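Local structure of DNA topoisomerase 2-associated protein PAT1 (Saccharomyces cerevisiae, 5LMG) at residues I295-V300 and M356-R361. The protein activates mRNA decapping and represses translation in yeast, its C-terminal domain binding the decapping enzyme Dcp2 and the exonuclease Xrn1 directly. The protein carries 2 engineered substitutions. Numbering follows the deposited sequence.
Sequences IIIDEV and MGLVYR
Ile297 and Met356 bring a turn of helix 290-322 against the end of helix 329-355, and the backbones stay well apart: CA of Ile297 lies 9.6 Å from CA of Met356. Segment 295-300 is helical. A Schellman motif ends helix 329-355, with Gly357 at positive phi (73°) as its C-prime residue, and the chain then becomes strand 358-361. Side chains alone span the gap. Met356 reaches across with its thioether and bends back at chi3 (-55°). The bend brings the end of the chain obliquely across the long branch of Ile297: CE sits 3.6 Å from CD1 of Ile297, and SD sits 3.7 Å from CG1 of Ile297. The long branch of Ile297 thus meets both the sulfur and the methyl. Leu358 adds a looser touch, its CD1 4.5 Å from CD1 of Ile297. All three residues are buried, and the contact is purely apolar. The bound Dcp2 peptide covers part of it, with apolar peptide side chains packing on Ile297 and on Met356, so the two segments help form the peptide-binding surface. Met356 also rests on Ala285 of helix 275-286, and Ile296 packs between that helix and Phe352 of helix 329-355. Beyond the turn, strand 358-361 pairs antiparallel with strand 364-367, and the OH of Tyr360 hydrogen-bonds to OE2 of Glu312 in helix 290-322.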
ATOM      1  N   ILE A 295     -12.790   1.702 -18.084  1.00 37.62           N
ATOM      2  CA  ILE A 295     -12.041   0.451 -17.989  1.00 36.53           C
ATOM      3  C   ILE A 295     -11.979  -0.008 -16.521  1.00 39.74           C
ATOM      4  O   ILE A 295     -12.250  -1.179 -16.265  1.00 39.54           O
ATOM      5  CB  ILE A 295     -10.628   0.566 -18.638  1.00 39.33           C
ATOM      6  CG1 ILE A 295     -10.714   0.747 -20.175  1.00 39.49           C
ATOM      7  CG2 ILE A 295      -9.734  -0.652 -18.257  1.00 40.56           C
ATOM      8  CD1 ILE A 295      -9.546   1.420 -20.798  1.00 41.97           C
ATOM      9  N   ILE A 296     -11.611   0.904 -15.570  1.00 35.90           N
ATOM     10  CA  ILE A 296     -11.514   0.579 -14.127  1.00 35.42           C
ATOM     11  C   ILE A 296     -12.840  -0.016 -13.596  1.00 40.91           C
ATOM     12  O   ILE A 296     -12.805  -1.114 -13.029  1.00 39.21           O
ATOM     13  CB  ILE A 296     -10.986   1.744 -13.235  1.00 37.79           C
ATOM     14  CG1 ILE A 296      -9.567   2.203 -13.683  1.00 38.20           C
ATOM     15  CG2 ILE A 296     -10.999   1.336 -11.720  1.00 36.41           C
ATOM     16  CD1 ILE A 296      -9.192   3.694 -13.299  1.00 46.87           C
ATOM     17  N   ILE A 297     -13.987   0.704 -13.801  1.00 39.62           N
ATOM     18  CA  ILE A 297     -15.353   0.310 -13.412  1.00 40.55           C
ATOM     19  C   ILE A 297     -15.689  -1.057 -14.006  1.00 45.27           C
ATOM     20  O   ILE A 297     -16.212  -1.917 -13.296  1.00 44.88           O
ATOM     21  CB  ILE A 297     -16.423   1.391 -13.826  1.00 45.27           C
ATOM     22  CG1 ILE A 297     -16.534   2.522 -12.789  1.00 46.33           C
ATOM     23  CG2 ILE A 297     -17.825   0.772 -14.070  1.00 48.87           C
ATOM     24  CD1 ILE A 297     -17.462   2.209 -11.534  1.00 59.33           C
ATOM     25  N   ASP A 298     -15.394  -1.251 -15.316  1.00 41.41           N
ATOM     26  CA  ASP A 298     -15.677  -2.513 -15.986  1.00 40.54           C
ATOM     27  C   ASP A 298     -14.907  -3.679 -15.328  1.00 41.88           C
ATOM     28  O   ASP A 298     -15.487  -4.732 -15.073  1.00 41.17           O
ATOM     29  CB  ASP A 298     -15.346  -2.414 -17.496  1.00 41.65           C
ATOM     30  CG  ASP A 298     -15.655  -3.691 -18.221  1.00 47.26           C
ATOM     31  OD1 ASP A 298     -16.831  -4.105 -18.211  1.00 48.70           O
ATOM     32  OD2 ASP A 298     -14.704  -4.347 -18.685  1.00 55.72           O
ATOM     33  N   GLU A 299     -13.609  -3.473 -15.058  1.00 37.15           N
ATOM     34  CA  GLU A 299     -12.730  -4.504 -14.515  1.00 37.05           C
ATOM     35  C   GLU A 299     -13.064  -4.908 -13.076  1.00 41.42           C
ATOM     36  O   GLU A 299     -12.840  -6.062 -12.714  1.00 41.78           O
ATOM     37  CB  GLU A 299     -11.244  -4.123 -14.668  1.00 37.84           C
ATOM     38  CG  GLU A 299     -10.756  -4.280 -16.109  1.00 47.60           C
ATOM     39  CD  GLU A 299      -9.253  -4.307 -16.335  1.00 62.24           C
ATOM     40  OE1 GLU A 299      -8.535  -5.007 -15.582  1.00 45.47           O
ATOM     41  OE2 GLU A 299      -8.802  -3.680 -17.319  1.00 54.52           O
ATOM     42  N   VAL A 300     -13.646  -3.988 -12.281  1.00 38.16           N
ATOM     43  CA  VAL A 300     -13.966  -4.249 -10.876  1.00 37.21           C
ATOM     44  C   VAL A 300     -15.471  -4.318 -10.606  1.00 41.35           C
ATOM     45  O   VAL A 300     -15.854  -4.415  -9.445  1.00 40.13           O
ATOM     46  CB  VAL A 300     -13.247  -3.264  -9.899  1.00 39.21           C
ATOM     47  CG1 VAL A 300     -11.737  -3.268 -10.111  1.00 38.15           C
ATOM     48  CG2 VAL A 300     -13.821  -1.850  -9.966  1.00 39.01           C
ATOM     49  N   MET A 356     -15.537   9.429  -9.053  1.00 46.81           N
ATOM     50  CA  MET A 356     -16.101   9.390 -10.398  1.00 46.15           C
ATOM     51  C   MET A 356     -17.497  10.040 -10.474  1.00 50.31           C
ATOM     52  O   MET A 356     -18.188   9.895 -11.481  1.00 51.57           O
ATOM     53  CB  MET A 356     -16.152   7.949 -10.891  1.00 47.78           C
ATOM     54  CG  MET A 356     -14.782   7.327 -11.099  1.00 50.21           C
ATOM     55  SD  MET A 356     -14.882   5.555 -11.397  1.00 53.04           S
ATOM     56  CE  MET A 356     -15.837   5.013  -9.926  1.00 49.91           C
ATOM     57  N   GLY A 357     -17.895  10.738  -9.417  1.00 46.09           N
ATOM     58  CA  GLY A 357     -19.195  11.400  -9.339  1.00 46.49           C
ATOM     59  C   GLY A 357     -20.372  10.459  -9.154  1.00 49.83           C
ATOM     60  O   GLY A 357     -21.499  10.793  -9.531  1.00 49.30           O
ATOM     61  N   LEU A 358     -20.116   9.277  -8.565  1.00 45.71           N
ATOM     62  CA  LEU A 358     -21.127   8.251  -8.299  1.00 45.87           C
ATOM     63  C   LEU A 358     -21.255   8.010  -6.803  1.00 48.42           C
ATOM     64  O   LEU A 358     -20.340   8.351  -6.062  1.00 46.76           O
ATOM     65  CB  LEU A 358     -20.803   6.932  -9.040  1.00 45.44           C
ATOM     66  CG  LEU A 358     -20.710   7.011 -10.580  1.00 48.60           C
ATOM     67  CD1 LEU A 358     -20.261   5.697 -11.149  1.00 48.06           C
ATOM     68  CD2 LEU A 358     -22.042   7.436 -11.210  1.00 49.75           C
ATOM     69  N   VAL A 359     -22.384   7.431  -6.353  1.00 46.45           N
ATOM     70  CA  VAL A 359     -22.616   7.159  -4.928  1.00 46.20           C
ATOM     71  C   VAL A 359     -23.499   5.916  -4.717  1.00 50.16           C
ATOM     72  O   VAL A 359     -24.454   5.709  -5.466  1.00 48.87           O
ATOM     73  CB  VAL A 359     -23.153   8.420  -4.163  1.00 50.21           C
ATOM     74  CG1 VAL A 359     -24.534   8.859  -4.654  1.00 50.92           C
ATOM     75  CG2 VAL A 359     -23.145   8.227  -2.646  1.00 50.00           C
ATOM     76  N   TYR A 360     -23.162   5.098  -3.695  1.00 47.88           N
ATOM     77  CA  TYR A 360     -23.972   3.961  -3.278  1.00 48.72           C
ATOM     78  C   TYR A 360     -24.798   4.454  -2.083  1.00 54.40           C
ATOM     79  O   TYR A 360     -24.243   4.747  -1.017  1.00 52.65           O
ATOM     80  CB  TYR A 360     -23.145   2.711  -2.922  1.00 50.17           C
ATOM     81  CG  TYR A 360     -24.028   1.570  -2.457  1.00 53.40           C
ATOM     82  CD1 TYR A 360     -24.912   0.943  -3.332  1.00 56.01           C
ATOM     83  CD2 TYR A 360     -24.050   1.179  -1.122  1.00 55.15           C
ATOM     84  CE1 TYR A 360     -25.772  -0.064  -2.897  1.00 57.68           C
ATOM     85  CE2 TYR A 360     -24.897   0.161  -0.678  1.00 56.85           C
ATOM     86  CZ  TYR A 360     -25.759  -0.456  -1.570  1.00 65.15           C
ATOM     87  OH  TYR A 360     -26.607  -1.449  -1.139  1.00 70.66           O
ATOM     88  N   ARG A 361     -26.109   4.595  -2.291  1.00 53.40           N
ATOM     89  CA  ARG A 361     -27.038   5.127  -1.297  1.00 55.28           C
ATOM     90  C   ARG A 361     -28.441   4.605  -1.589  1.00 63.05           C
ATOM     91  O   ARG A 361     -28.856   4.566  -2.748  1.00 62.97           O
ATOM     92  CB  ARG A 361     -26.999   6.671  -1.357  1.00 57.26           C
ATOM     93  CG  ARG A 361     -27.717   7.415  -0.237  1.00 70.17           C
ATOM     94  CD  ARG A 361     -27.276   8.877  -0.167  1.00 83.39           C
ATOM     95  NE  ARG A 361     -27.437   9.593  -1.440  1.00 91.66           N
ATOM     96  CZ  ARG A 361     -26.645  10.582  -1.856  1.00105.15           C
ATOM     97  NH1 ARG A 361     -25.620  10.983  -1.110  1.00 91.29           N
ATOM     98  NH2 ARG A 361     -26.871  11.175  -3.022  1.00 88.49           N
TER